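Local coordinates for mucin-like protocadherin (Homo sapiens, PDB 6OAE), which probably forms calcium-dependent heterophilic adhesion complexes with CDHR2 on adjacent microvilli, using an extracellular region that begins with the two cadherin repeats of this chain, at residues T139-T144 with W178-D183; F100-K105 with A195-V200; I120-L125 with V156-L161; D149-V154 with R165-Y170. All blocks are in the same frame, centred on the assembly; numbering follows the deposited sequence.

Interaction 1: T139-T144 with W178-D183. With CA (calcium ion), chain E.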
loop_
_atom_site.group_PDB
_atom_site.type_symbol
_atom_site.label_atom_id
_atom_site.label_comp_id
_atom_site.label_asym_id
_atom_site.label_seq_id
_atom_site.Cartn_x
_atom_site.Cartn_y
_atom_site.Cartn_z
ATOM N N THR A 139 6.952 16.952 -0.973
ATOM C CA THR A 139 7.377 18.211 -1.609
ATOM C C THR A 139 6.726 19.367 -0.877
ATOM O O THR A 139 5.525 19.261 -0.588
ATOM C CB THR A 139 7.001 18.232 -3.092
ATOM O OG1 THR A 139 7.610 17.066 -3.647
ATOM C CG2 THR A 139 7.512 19.472 -3.784
ATOM N N LEU A 140 7.490 20.432 -0.613
ATOM C CA LEU A 140 6.982 21.678 0.004
ATOM C C LEU A 140 7.016 22.773 -1.067
ATOM O O LEU A 140 8.118 22.987 -1.673
ATOM C CB LEU A 140 7.861 22.022 1.198
ATOM C CG LEU A 140 7.282 23.075 2.134
ATOM C CD1 LEU A 140 6.148 22.492 2.966
ATOM C CD2 LEU A 140 8.381 23.641 3.026
ATOM N N GLN A 141 5.874 23.406 -1.328
ATOM C CA GLN A 141 5.747 24.496 -2.335
ATOM C C GLN A 141 5.233 25.754 -1.632
ATOM O O GLN A 141 4.162 25.686 -1.031
ATOM C CB GLN A 141 4.816 24.050 -3.454
ATOM C CG GLN A 141 4.654 25.087 -4.555
ATOM C CD GLN A 141 3.747 24.633 -5.673
ATOM O OE1 GLN A 141 3.169 25.458 -6.387
ATOM N NE2 GLN A 141 3.614 23.318 -5.837
ATOM N N GLU A 142 5.974 26.857 -1.702
ATOM C CA GLU A 142 5.530 28.113 -1.049
ATOM C C GLU A 142 4.218 28.556 -1.705
ATOM O O GLU A 142 4.084 28.438 -2.939
ATOM C CB GLU A 142 6.591 29.212 -1.065
ATOM C CG GLU A 142 7.014 29.675 -2.433
ATOM C CD GLU A 142 8.077 30.750 -2.370
ATOM O OE1 GLU A 142 8.093 31.586 -3.277
ATOM O OE2 GLU A 142 8.873 30.756 -1.401
ATOM N N MET A 143 3.287 28.998 -0.870
ATOM C CA MET A 143 1.981 29.574 -1.262
ATOM C C MET A 143 2.108 31.100 -1.199
ATOM O O MET A 143 1.576 31.764 -2.085
ATOM C CB MET A 143 0.887 29.094 -0.313
ATOM C CG MET A 143 -0.432 28.865 -0.984
ATOM S SD MET A 143 -1.782 28.970 0.199
ATOM C CE MET A 143 -1.896 30.750 0.394
ATOM N N THR A 144 2.787 31.618 -0.169
ATOM C CA THR A 144 3.105 33.058 0.009
ATOM C C THR A 144 4.570 33.261 -0.416
ATOM O O THR A 144 5.411 32.418 -0.063
ATOM C CB THR A 144 2.706 33.492 1.425
ATOM O OG1 THR A 144 3.358 32.662 2.389
ATOM C CG2 THR A 144 1.206 33.417 1.634
ATOM N N TRP A 178 2.002 24.669 0.443
ATOM C CA TRP A 178 1.373 23.417 -0.027
ATOM C C TRP A 178 2.348 22.294 0.321
ATOM O O TRP A 178 3.555 22.419 -0.026
ATOM C CB TRP A 178 1.094 23.425 -1.525
ATOM C CG TRP A 178 -0.122 24.189 -1.928
ATOM C CD1 TRP A 178 -1.420 23.884 -1.632
ATOM C CD2 TRP A 178 -0.154 25.376 -2.744
ATOM N NE1 TRP A 178 -2.259 24.811 -2.193
ATOM C CE2 TRP A 178 -1.513 25.738 -2.885
ATOM C CE3 TRP A 178 0.828 26.170 -3.360
ATOM C CZ2 TRP A 178 -1.908 26.865 -3.619
ATOM C CZ3 TRP A 178 0.437 27.281 -4.081
ATOM C CH2 TRP A 178 -0.915 27.625 -4.209
ATOM N N LEU A 179 1.859 21.280 0.999
ATOM C CA LEU A 179 2.593 20.028 1.246
ATOM C C LEU A 179 1.987 18.971 0.329
ATOM O O LEU A 179 0.783 18.712 0.464
ATOM C CB LEU A 179 2.465 19.645 2.717
ATOM C CG LEU A 179 3.246 18.400 3.130
ATOM C CD1 LEU A 179 4.742 18.558 2.910
ATOM C CD2 LEU A 179 2.948 18.076 4.565
ATOM N N LEU A 180 2.789 18.419 -0.576
ATOM C CA LEU A 180 2.359 17.353 -1.512
ATOM C C LEU A 180 2.989 16.051 -1.072
ATOM O O LEU A 180 4.139 16.066 -0.613
ATOM C CB LEU A 180 2.815 17.659 -2.937
ATOM C CG LEU A 180 2.523 19.062 -3.449
ATOM C CD1 LEU A 180 3.015 19.202 -4.883
ATOM C CD2 LEU A 180 1.047 19.374 -3.358
ATOM N N VAL A 181 2.276 14.951 -1.250
ATOM C CA VAL A 181 2.893 13.621 -1.057
ATOM C C VAL A 181 2.497 12.785 -2.266
ATOM O O VAL A 181 1.345 12.932 -2.717
ATOM C CB VAL A 181 2.485 12.973 0.280
ATOM C CG1 VAL A 181 0.981 12.700 0.371
ATOM C CG2 VAL A 181 3.290 11.716 0.538
ATOM N N ARG A 182 3.416 11.972 -2.772
ATOM C CA ARG A 182 3.109 10.976 -3.828
ATOM C C ARG A 182 3.699 9.646 -3.372
ATOM O O ARG A 182 4.631 9.661 -2.520
ATOM C CB ARG A 182 3.596 11.440 -5.209
ATOM C CG ARG A 182 5.097 11.619 -5.314
ATOM C CD ARG A 182 5.649 11.854 -6.716
ATOM N NE ARG A 182 7.109 11.868 -6.634
ATOM C CZ ARG A 182 7.872 12.928 -6.332
ATOM N NH1 ARG A 182 7.348 14.122 -6.091
ATOM N NH2 ARG A 182 9.184 12.790 -6.284
ATOM N N ASP A 183 3.193 8.538 -3.926
ATOM C CA ASP A 183 3.612 7.168 -3.529
ATOM C C ASP A 183 4.566 6.568 -4.574
ATOM O O ASP A 183 4.730 5.360 -4.565
ATOM C CB ASP A 183 2.388 6.294 -3.279
ATOM C CG ASP A 183 1.410 6.192 -4.437
ATOM O OD1 ASP A 183 1.703 6.724 -5.550
ATOM O OD2 ASP A 183 0.343 5.598 -4.198
HETATM CA CA CA E . -0.085 3.679 -2.955
HETATM O O HOH W 1 5.552 15.208 -3.450
#

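Interaction 2: F100-K105 with A195-V200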
loop_
_atom_site.group_PDB
_atom_site.type_symbol
_atom_site.label_atom_id
_atom_site.label_comp_id
_atom_site.label_asym_id
_atom_site.label_seq_id
_atom_site.Cartn_x
_atom_site.Cartn_y
_atom_site.Cartn_z
ATOM N N PHE A 100 -3.159 12.388 3.971
ATOM C CA PHE A 100 -2.763 13.181 5.153
ATOM C C PHE A 100 -3.908 13.098 6.147
ATOM O O PHE A 100 -5.060 13.061 5.720
ATOM C CB PHE A 100 -2.528 14.637 4.797
ATOM C CG PHE A 100 -1.286 14.913 3.994
ATOM C CD1 PHE A 100 -0.030 14.761 4.569
ATOM C CD2 PHE A 100 -1.379 15.364 2.681
ATOM C CE1 PHE A 100 1.115 15.047 3.841
ATOM C CE2 PHE A 100 -0.230 15.647 1.954
ATOM C CZ PHE A 100 1.007 15.495 2.537
ATOM N N PRO A 101 -3.638 13.031 7.469
ATOM C CA PRO A 101 -4.709 13.151 8.476
ATOM C C PRO A 101 -5.224 14.586 8.744
ATOM O O PRO A 101 -5.965 14.772 9.705
ATOM C CB PRO A 101 -4.026 12.522 9.696
ATOM C CG PRO A 101 -2.566 12.912 9.550
ATOM C CD PRO A 101 -2.315 12.757 8.063
ATOM N N PHE A 102 -4.864 15.569 7.905
ATOM C CA PHE A 102 -5.334 16.976 7.962
ATOM C C PHE A 102 -5.438 17.540 6.548
ATOM O O PHE A 102 -4.752 16.991 5.622
ATOM C CB PHE A 102 -4.361 17.828 8.797
ATOM C CG PHE A 102 -2.954 17.844 8.252
ATOM C CD1 PHE A 102 -2.075 16.805 8.527
ATOM C CD2 PHE A 102 -2.519 18.884 7.448
ATOM C CE1 PHE A 102 -0.786 16.804 8.007
ATOM C CE2 PHE A 102 -1.226 18.884 6.940
ATOM C CZ PHE A 102 -0.369 17.850 7.224
ATOM N N LYS A 103 -6.226 18.608 6.379
ATOM C CA LYS A 103 -6.392 19.339 5.095
ATOM C C LYS A 103 -5.561 20.626 5.135
ATOM O O LYS A 103 -4.734 20.843 4.242
ATOM C CB LYS A 103 -7.859 19.687 4.845
ATOM C CG LYS A 103 -8.811 18.504 4.752
ATOM C CD LYS A 103 -10.286 18.933 4.836
ATOM C CE LYS A 103 -11.232 17.760 4.944
ATOM N NZ LYS A 103 -11.195 16.946 3.711
ATOM N N THR A 104 -5.825 21.470 6.123
ATOM C CA THR A 104 -5.087 22.729 6.396
ATOM C C THR A 104 -4.834 22.783 7.899
ATOM O O THR A 104 -5.783 22.496 8.667
ATOM C CB THR A 104 -5.826 23.997 5.960
ATOM O OG1 THR A 104 -6.148 23.974 4.565
ATOM C CG2 THR A 104 -5.004 25.237 6.246
ATOM N N LYS A 105 -3.619 23.155 8.282
ATOM C CA LYS A 105 -3.099 23.046 9.665
ATOM C C LYS A 105 -2.194 24.250 9.955
ATOM O O LYS A 105 -1.409 24.605 9.044
ATOM C CB LYS A 105 -2.315 21.735 9.746
ATOM C CG LYS A 105 -1.787 21.344 11.108
ATOM C CD LYS A 105 -0.542 20.465 11.050
ATOM C CE LYS A 105 -0.813 19.028 10.675
ATOM N NZ LYS A 105 -0.735 18.100 11.831
ATOM N N ALA A 195 -1.585 13.368 -2.722
ATOM C CA ALA A 195 -2.427 14.047 -1.728
ATOM C C ALA A 195 -1.767 15.401 -1.439
ATOM O O ALA A 195 -0.523 15.533 -1.621
ATOM C CB ALA A 195 -2.574 13.202 -0.499
ATOM N N THR A 196 -2.581 16.381 -1.058
ATOM C CA THR A 196 -2.141 17.770 -0.822
ATOM C C THR A 196 -2.734 18.216 0.509
ATOM O O THR A 196 -3.814 17.735 0.879
ATOM C CB THR A 196 -2.531 18.705 -1.977
ATOM O OG1 THR A 196 -3.920 18.973 -1.880
ATOM C CG2 THR A 196 -2.251 18.150 -3.349
ATOM N N ALA A 197 -2.010 19.061 1.216
ATOM C CA ALA A 197 -2.460 19.696 2.467
ATOM C C ALA A 197 -1.809 21.076 2.522
ATOM O O ALA A 197 -0.846 21.300 1.764
ATOM C CB ALA A 197 -2.109 18.840 3.642
ATOM N N THR A 198 -2.348 21.970 3.345
ATOM C CA THR A 198 -1.826 23.347 3.541
ATOM C C THR A 198 -1.180 23.403 4.935
ATOM O O THR A 198 -1.734 22.811 5.897
ATOM C CB THR A 198 -2.927 24.385 3.258
ATOM O OG1 THR A 198 -3.238 24.391 1.857
ATOM C CG2 THR A 198 -2.522 25.791 3.629
ATOM N N LEU A 199 -0.010 24.042 5.035
ATOM C CA LEU A 199 0.694 24.301 6.307
ATOM C C LEU A 199 0.764 25.807 6.469
ATOM O O LEU A 199 1.219 26.474 5.536
ATOM C CB LEU A 199 2.121 23.751 6.300
ATOM C CG LEU A 199 2.267 22.240 6.223
ATOM C CD1 LEU A 199 3.740 21.888 6.162
ATOM C CD2 LEU A 199 1.598 21.584 7.413
ATOM N N VAL A 200 0.341 26.295 7.614
ATOM C CA VAL A 200 0.397 27.738 7.958
ATOM C C VAL A 200 1.376 27.867 9.125
ATOM O O VAL A 200 1.097 27.290 10.200
ATOM C CB VAL A 200 -0.999 28.271 8.285
ATOM C CG1 VAL A 200 -0.939 29.709 8.738
ATOM C CG2 VAL A 200 -1.944 28.119 7.097
HETATM O O HOH W 2 -5.249 16.573 2.925
#

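Interaction 3: I120-L125 with V156-L161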
loop_
_atom_site.group_PDB
_atom_site.type_symbol
_atom_site.label_atom_id
_atom_site.label_comp_id
_atom_site.label_asym_id
_atom_site.label_seq_id
_atom_site.Cartn_x
_atom_site.Cartn_y
_atom_site.Cartn_z
ATOM N N ILE A 120 8.583 21.228 12.921
ATOM C CA ILE A 120 7.476 20.227 12.839
ATOM C C ILE A 120 8.147 18.874 12.639
ATOM O O ILE A 120 8.854 18.683 11.655
ATOM C CB ILE A 120 6.457 20.520 11.726
ATOM C CG1 ILE A 120 5.982 21.976 11.736
ATOM C CG2 ILE A 120 5.286 19.560 11.851
ATOM C CD1 ILE A 120 5.063 22.346 10.573
ATOM N N PRO A 121 7.948 17.899 13.544
ATOM C CA PRO A 121 8.538 16.586 13.366
ATOM C C PRO A 121 7.729 15.805 12.313
ATOM O O PRO A 121 6.558 16.123 12.041
ATOM C CB PRO A 121 8.444 15.995 14.776
ATOM C CG PRO A 121 7.134 16.553 15.276
ATOM C CD PRO A 121 7.121 17.976 14.764
ATOM N N GLU A 122 8.395 14.809 11.737
ATOM C CA GLU A 122 7.859 13.861 10.716
ATOM C C GLU A 122 6.459 13.358 11.135
ATOM O O GLU A 122 5.566 13.279 10.273
ATOM C CB GLU A 122 8.900 12.750 10.539
ATOM C CG GLU A 122 8.891 12.126 9.178
ATOM C CD GLU A 122 9.926 11.032 8.931
ATOM O OE1 GLU A 122 9.618 10.103 8.146
ATOM O OE2 GLU A 122 11.032 11.118 9.487
ATOM N N THR A 123 6.248 13.053 12.420
ATOM C CA THR A 123 4.979 12.486 12.966
ATOM C C THR A 123 3.774 13.421 12.734
ATOM O O THR A 123 2.635 12.909 12.597
ATOM C CB THR A 123 5.141 12.151 14.455
ATOM O OG1 THR A 123 5.677 13.297 15.115
ATOM C CG2 THR A 123 6.052 10.963 14.688
ATOM N N GLN A 124 3.989 14.727 12.703
ATOM C CA GLN A 124 2.909 15.728 12.529
ATOM C C GLN A 124 2.619 15.967 11.044
ATOM O O GLN A 124 1.524 16.505 10.773
ATOM C CB GLN A 124 3.264 17.021 13.259
ATOM C CG GLN A 124 3.173 16.874 14.776
ATOM C CD GLN A 124 3.527 18.128 15.535
ATOM O OE1 GLN A 124 3.398 19.254 15.035
ATOM N NE2 GLN A 124 3.958 17.944 16.778
ATOM N N LEU A 125 3.528 15.602 10.119
ATOM C CA LEU A 125 3.324 15.877 8.663
ATOM C C LEU A 125 3.077 14.610 7.854
ATOM O O LEU A 125 2.496 14.760 6.805
ATOM C CB LEU A 125 4.542 16.616 8.084
ATOM C CG LEU A 125 4.785 18.021 8.634
ATOM C CD1 LEU A 125 5.806 18.773 7.778
ATOM C CD2 LEU A 125 3.499 18.808 8.687
ATOM N N VAL A 156 13.006 14.470 0.968
ATOM C CA VAL A 156 11.805 14.016 0.233
ATOM C C VAL A 156 11.155 12.805 0.941
ATOM O O VAL A 156 9.975 12.654 0.797
ATOM C CB VAL A 156 12.160 13.735 -1.241
ATOM C CG1 VAL A 156 13.038 12.505 -1.400
ATOM C CG2 VAL A 156 10.928 13.630 -2.091
ATOM N N ASN A 157 11.884 11.983 1.698
ATOM C CA ASN A 157 11.275 10.821 2.407
ATOM C C ASN A 157 11.165 11.030 3.933
ATOM O O ASN A 157 10.599 10.161 4.566
ATOM C CB ASN A 157 12.032 9.540 2.102
ATOM C CG ASN A 157 12.190 9.322 0.611
ATOM O OD1 ASN A 157 13.316 9.169 0.136
ATOM N ND2 ASN A 157 11.082 9.322 -0.128
ATOM N N ARG A 158 11.682 12.146 4.462
ATOM C CA ARG A 158 11.633 12.519 5.905
ATOM C C ARG A 158 10.989 13.895 6.022
ATOM O O ARG A 158 11.697 14.898 6.078
ATOM C CB ARG A 158 13.037 12.561 6.515
ATOM C CG ARG A 158 13.951 11.423 6.091
ATOM C CD ARG A 158 13.718 10.137 6.850
ATOM N NE ARG A 158 14.026 10.246 8.265
ATOM C CZ ARG A 158 14.447 9.233 9.012
ATOM N NH1 ARG A 158 14.618 8.042 8.467
ATOM N NH2 ARG A 158 14.702 9.418 10.294
ATOM N N PRO A 159 9.640 13.998 6.038
ATOM C CA PRO A 159 8.972 15.297 6.099
ATOM C C PRO A 159 8.953 15.974 7.482
ATOM O O PRO A 159 7.886 16.267 7.989
ATOM C CB PRO A 159 7.557 14.922 5.615
ATOM C CG PRO A 159 7.340 13.562 6.187
ATOM C CD PRO A 159 8.673 12.890 5.932
ATOM N N ALA A 160 10.125 16.233 8.047
ATOM C CA ALA A 160 10.284 17.129 9.206
ATOM C C ALA A 160 10.509 18.511 8.616
ATOM O O ALA A 160 11.243 18.590 7.613
ATOM C CB ALA A 160 11.431 16.709 10.082
ATOM N N LEU A 161 9.904 19.539 9.192
ATOM C CA LEU A 161 10.069 20.926 8.706
ATOM C C LEU A 161 11.163 21.581 9.551
ATOM O O LEU A 161 11.041 21.601 10.795
ATOM C CB LEU A 161 8.749 21.692 8.781
ATOM C CG LEU A 161 8.729 22.983 7.966
ATOM C CD1 LEU A 161 8.809 22.692 6.484
ATOM C CD2 LEU A 161 7.495 23.815 8.276
#

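Interaction 4: D149-V154 with R165-Y170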
loop_
_atom_site.group_PDB
_atom_site.type_symbol
_atom_site.label_atom_id
_atom_site.label_comp_id
_atom_site.label_asym_id
_atom_site.label_seq_id
_atom_site.Cartn_x
_atom_site.Cartn_y
_atom_site.Cartn_z
ATOM N N ASP A 149 12.268 30.609 1.687
ATOM C CA ASP A 149 13.524 31.185 2.243
ATOM C C ASP A 149 13.688 30.746 3.711
ATOM O O ASP A 149 14.821 30.676 4.173
ATOM C CB ASP A 149 13.556 32.717 2.180
ATOM C CG ASP A 149 13.383 33.343 0.796
ATOM O OD1 ASP A 149 13.461 32.611 -0.212
ATOM O OD2 ASP A 149 13.173 34.589 0.747
ATOM N N TYR A 150 12.597 30.432 4.419
ATOM C CA TYR A 150 12.620 30.221 5.884
ATOM C C TYR A 150 12.549 28.755 6.293
ATOM O O TYR A 150 13.089 28.466 7.338
ATOM C CB TYR A 150 11.457 30.956 6.529
ATOM C CG TYR A 150 11.585 32.447 6.390
ATOM C CD1 TYR A 150 11.070 33.091 5.278
ATOM C CD2 TYR A 150 12.243 33.210 7.346
ATOM C CE1 TYR A 150 11.175 34.464 5.126
ATOM C CE2 TYR A 150 12.353 34.591 7.211
ATOM C CZ TYR A 150 11.819 35.218 6.096
ATOM O OH TYR A 150 11.923 36.575 5.928
ATOM N N PHE A 151 11.836 27.910 5.544
ATOM C CA PHE A 151 11.561 26.504 5.930
ATOM C C PHE A 151 11.768 25.567 4.753
ATOM O O PHE A 151 11.497 25.939 3.609
ATOM C CB PHE A 151 10.133 26.346 6.447
ATOM C CG PHE A 151 9.795 27.170 7.661
ATOM C CD1 PHE A 151 10.140 26.745 8.936
ATOM C CD2 PHE A 151 9.092 28.365 7.535
ATOM C CE1 PHE A 151 9.799 27.492 10.045
ATOM C CE2 PHE A 151 8.756 29.118 8.652
ATOM C CZ PHE A 151 9.112 28.681 9.901
ATOM N N SER A 152 12.246 24.359 5.053
ATOM C CA SER A 152 12.406 23.261 4.066
ATOM C C SER A 152 12.191 21.923 4.765
ATOM O O SER A 152 12.283 21.881 6.008
ATOM C CB SER A 152 13.769 23.350 3.417
ATOM O OG SER A 152 14.787 23.156 4.375
ATOM N N LEU A 153 11.900 20.884 3.993
ATOM C CA LEU A 153 11.798 19.507 4.512
ATOM C C LEU A 153 13.209 18.979 4.670
ATOM O O LEU A 153 14.087 19.330 3.832
ATOM C CB LEU A 153 11.008 18.650 3.534
ATOM C CG LEU A 153 9.563 19.069 3.313
ATOM C CD1 LEU A 153 8.915 18.111 2.344
ATOM C CD2 LEU A 153 8.793 19.099 4.630
ATOM N N VAL A 154 13.441 18.168 5.691
ATOM C CA VAL A 154 14.780 17.557 5.881
ATOM C C VAL A 154 15.121 16.723 4.641
ATOM O O VAL A 154 16.279 16.818 4.152
ATOM C CB VAL A 154 14.852 16.737 7.187
ATOM C CG1 VAL A 154 16.108 15.884 7.239
ATOM C CG2 VAL A 154 14.776 17.657 8.383
ATOM N N ARG A 165 16.434 29.987 8.215
ATOM C CA ARG A 165 16.912 31.389 8.352
ATOM C C ARG A 165 16.175 32.048 9.500
ATOM O O ARG A 165 15.030 31.695 9.786
ATOM C CB ARG A 165 16.694 32.185 7.062
ATOM C CG ARG A 165 17.703 31.855 5.975
ATOM C CD ARG A 165 17.329 32.507 4.665
ATOM N NE ARG A 165 17.444 33.952 4.724
ATOM C CZ ARG A 165 18.560 34.653 4.484
ATOM N NH1 ARG A 165 18.524 35.978 4.566
ATOM N NH2 ARG A 165 19.700 34.041 4.170
ATOM N N PRO A 166 16.797 33.030 10.176
ATOM C CA PRO A 166 16.136 33.691 11.302
ATOM C C PRO A 166 14.769 34.255 10.895
ATOM O O PRO A 166 14.655 34.824 9.835
ATOM C CB PRO A 166 17.112 34.804 11.736
ATOM C CG PRO A 166 18.437 34.443 11.118
ATOM C CD PRO A 166 18.160 33.542 9.928
ATOM N N LEU A 167 13.761 34.046 11.736
ATOM C CA LEU A 167 12.403 34.575 11.542
ATOM C C LEU A 167 12.406 36.054 11.927
ATOM O O LEU A 167 13.294 36.498 12.731
ATOM C CB LEU A 167 11.404 33.782 12.386
ATOM C CG LEU A 167 11.334 32.291 12.062
ATOM C CD1 LEU A 167 10.461 31.559 13.070
ATOM C CD2 LEU A 167 10.814 32.082 10.646
ATOM N N ASP A 168 11.456 36.778 11.378
ATOM C CA ASP A 168 11.256 38.215 11.668
ATOM C C ASP A 168 9.750 38.467 11.640
ATOM O O ASP A 168 9.187 38.529 10.566
ATOM C CB ASP A 168 12.061 39.041 10.663
ATOM C CG ASP A 168 12.013 40.535 10.905
ATOM O OD1 ASP A 168 11.000 41.003 11.466
ATOM O OD2 ASP A 168 13.001 41.214 10.512
ATOM N N PHE A 169 9.148 38.616 12.810
ATOM C CA PHE A 169 7.698 38.806 13.017
ATOM C C PHE A 169 7.173 40.002 12.209
ATOM O O PHE A 169 6.072 39.896 11.656
ATOM C CB PHE A 169 7.419 38.998 14.503
ATOM C CG PHE A 169 6.024 39.430 14.811
ATOM C CD1 PHE A 169 4.988 38.512 14.763
ATOM C CD2 PHE A 169 5.745 40.747 15.155
ATOM C CE1 PHE A 169 3.693 38.906 15.046
ATOM C CE2 PHE A 169 4.446 41.131 15.439
ATOM C CZ PHE A 169 3.423 40.213 15.381
ATOM N N TYR A 170 7.931 41.102 12.148
ATOM C CA TYR A 170 7.497 42.363 11.506
ATOM C C TYR A 170 7.473 42.170 9.991
ATOM O O TYR A 170 6.464 42.567 9.332
ATOM C CB TYR A 170 8.370 43.526 12.005
ATOM C CG TYR A 170 8.196 43.680 13.487
ATOM C CD1 TYR A 170 7.078 44.311 13.999
ATOM C CD2 TYR A 170 9.099 43.119 14.375
ATOM C CE1 TYR A 170 6.877 44.418 15.360
ATOM C CE2 TYR A 170 8.920 43.227 15.746
ATOM C CZ TYR A 170 7.800 43.875 16.234
ATOM O OH TYR A 170 7.595 43.993 17.559
#

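Interaction 1: T139-T144 with W178-D183
Thr139 and Leu180 form an antiparallel hydrogen-bonded pair in which Thr139 N gives to Leu180 O at 3.0 Å and Leu180 N gives back to Thr139 O. Gln141 and Trp178 repeat the exchange, with Gln141 N to Trp178 O and Trp178 N to Gln141 O both 2.8 Å. Four bonds, three of them nearly straight, thus satisfy these backbone groups and fix edge strand 137-142 to strand 174-182 in the cadherin β-sandwich. The intervening pair is apolar: Leu140 CD1 and Leu179 CD1 meet at 4.2 Å on the interior face. On the outer face Gln141, its CG anti to the backbone N (chi1 -178°), extends past the indole of Trp178. Met143 CG sits 3.4 Å from the centroid of the Trp178 six-membered ring, and Met143 SD stands farther above the face, a Met-aromatic contact that suits a flexible thioether. A water hydrogen-bonded to Thr139 OG1 at 2.8 Å gives a weak bond to Leu180 O, while Arg182 NH2 binds Pro185 O. Asp183 OD2 coordinates calcium at 2.3 Å, with Asn94, Asn96, Asp129, Asp131 and Asp134 completing the site. The paired backbone groups are thus satisfied within the sheet, whereas the Asp183 carboxylate serves the metal and His193 ND1, hydrogen-bonded to OD2.

Interaction 2: F100-K105 with A195-V200
Thr104 pairs with Thr198 and Lys105 with Leu199 in parallel register, through bonds from Thr198 N to Lys103 O (2.8 Å), from Lys105 N to Thr198 O (bent to 138°) and from Val200 N to Lys105 O. Where the chains spread apart before this ladder, a water donates to both Phe102 O and Thr196 O and fills in for direct pairing. The two threonines lie side by side and point the same way, with Thr104 CG2 3.6 Å from Thr198 CG2; β-branched residues fit an extended strand well. Ala197 is small enough to fit against two aromatic rings, its CB lying 3.4 Å from Phe102 CE2 and 3.7 Å from Phe100 CD2. The parallel pairing of a repeat's first strand with its last, here 104-110 beside 194-204, belongs to the Greek-key β-sandwich of cadherin repeats. Phe100 enters that sandwich from the loop ahead of the strand: Ala195 O meets the edge of its ring near the plane, and Leu179 and Val181 also pack on it. With alanine in place of Phe100, a gap would probably open beside Ala195 and Ala197, leaving Leu179 and Val181 without this ring to pack on. Phe102 CG sits between the backbone N and the carbonyl carbon (chi1 60°), which carries CE2 over to Leu199 CD2 at 3.9 Å. One face of the Phe102 ring carries Lys105 CE over its centre, and Phe100 CB lies off-centre across the opposite face. The long lysine then bends onward, so that its NZ bonds to Gln124 O.

Interaction 3: I120-L125 with V156-L161
Ile120 and Leu161 join the edge strand 118-120 to the middle of a three-stranded antiparallel sheet of the second cadherin repeat, just before the chain enters the weakly bonded helical turn 122-125. Leu161 N donates to Ile120 O at 2.8 Å, and Ile120 N returns a longer bond of 3.3 Å to Leu161 O. Their side chains run alongside each other into the interior, where Ile120 CD1 reaches Leu161 CD2 at 3.7 Å. Pro159, whose ring favours such a bend, is the centre of an inverse gamma turn closed by Ala160 N to Arg158 O. Against this turn lies Glu122, extended with CG anti to the backbone N (chi1 -152°): its CG touches Pro159 CD at 3.3 Å, and its OE2 forms a salt bridge with Arg158 NE at 3.3 Å. That oxygen stands well out of the guanidinium plane, so charge alone links the pair; this holds for one conformer of Arg158, which has a second. Replacing Glu122 with alanine would probably uncover the proline ring and leave Arg158 without this negative mate. Leu125 packs over the same turn, CD1 at 3.3 Å from Pro159 O, a buried carbonyl with no hydrogen-bonding partner in the model. Across the contact the helical turn meets the sheet largely through hydrocarbon, burying one carbonyl without a partner, with an electrostatic link that probably adds little direction.

Interaction 4: D149-V154 with R165-Y170
Leu167 supplies the apolar part of the contact through one methyl: its CD2 lies 3.8 Å from Tyr150 CD2 and 3.9 Å from Phe151 CZ. The leucine crosses the Tyr150 side chain at a slant and that of Phe151 at about a right angle, approaching both rings obliquely. Its CG is anti to the carbonyl carbon (chi1 -60°), which brings CD2 up to both aromatics. A branched aliphatic residue suits the place because one methyl can touch both rings; Met175 also packs on both, and Phe177 on Phe151. The contact lies at the end of the second cadherin repeat remote from the calcium-binding linker, where the loop between strands 158-163 and 174-182 passes the start of strand 151-155. Polar atoms meet here without any direct hydrogen bond across the segments. Pro166 O approaches the edge of the Tyr150 ring in its plane, 3.5 Å from CE2, so a carbonyl oxygen faces the slightly positive rim of the aromatic. Asp149 O comes within 3.1 Å of Arg165 CD, close to the aliphatic part of the arginine. As for charge, Asp149 OD2 and Arg165 NE stand 5.9 Å apart, which allows attraction over a distance but no salt bridge. Hydrogen bonds to neighbouring residues fix the two sides: Tyr150 has a backbone link to Asp164 and a weak one from its OH to Arg172 NH2, while Asp168 OD1 accepts from Glu171 N.

All four contacts lie in the second cadherin repeat. Interactions 1 and 2, their centres 9 Å apart, share a sheet: Leu179 N lies 2.8 Å from Ala197 O, a probable hydrogen bond. Interactions 3 and 4 both reach the opposing three-stranded sheet, through strands 158-163 and 151-155, where Val154 N and Ala160 O are 3.0 Å apart. Between the sheets, Leu140 CD2 of interaction 1 lies 3.6 Å from Leu161 CD1 of interaction 3; the helical turn adds Leu125 CD2, 3.6 Å from Leu199 CD2 of interaction 2. Interactions 2 and 4 do not touch, their nearest atoms being about 6 Å apart. Interaction 1 alone holds a calcium ligand, whereas the Ala195 side chain of interaction 2 stays about 10 Å from a calcium ion.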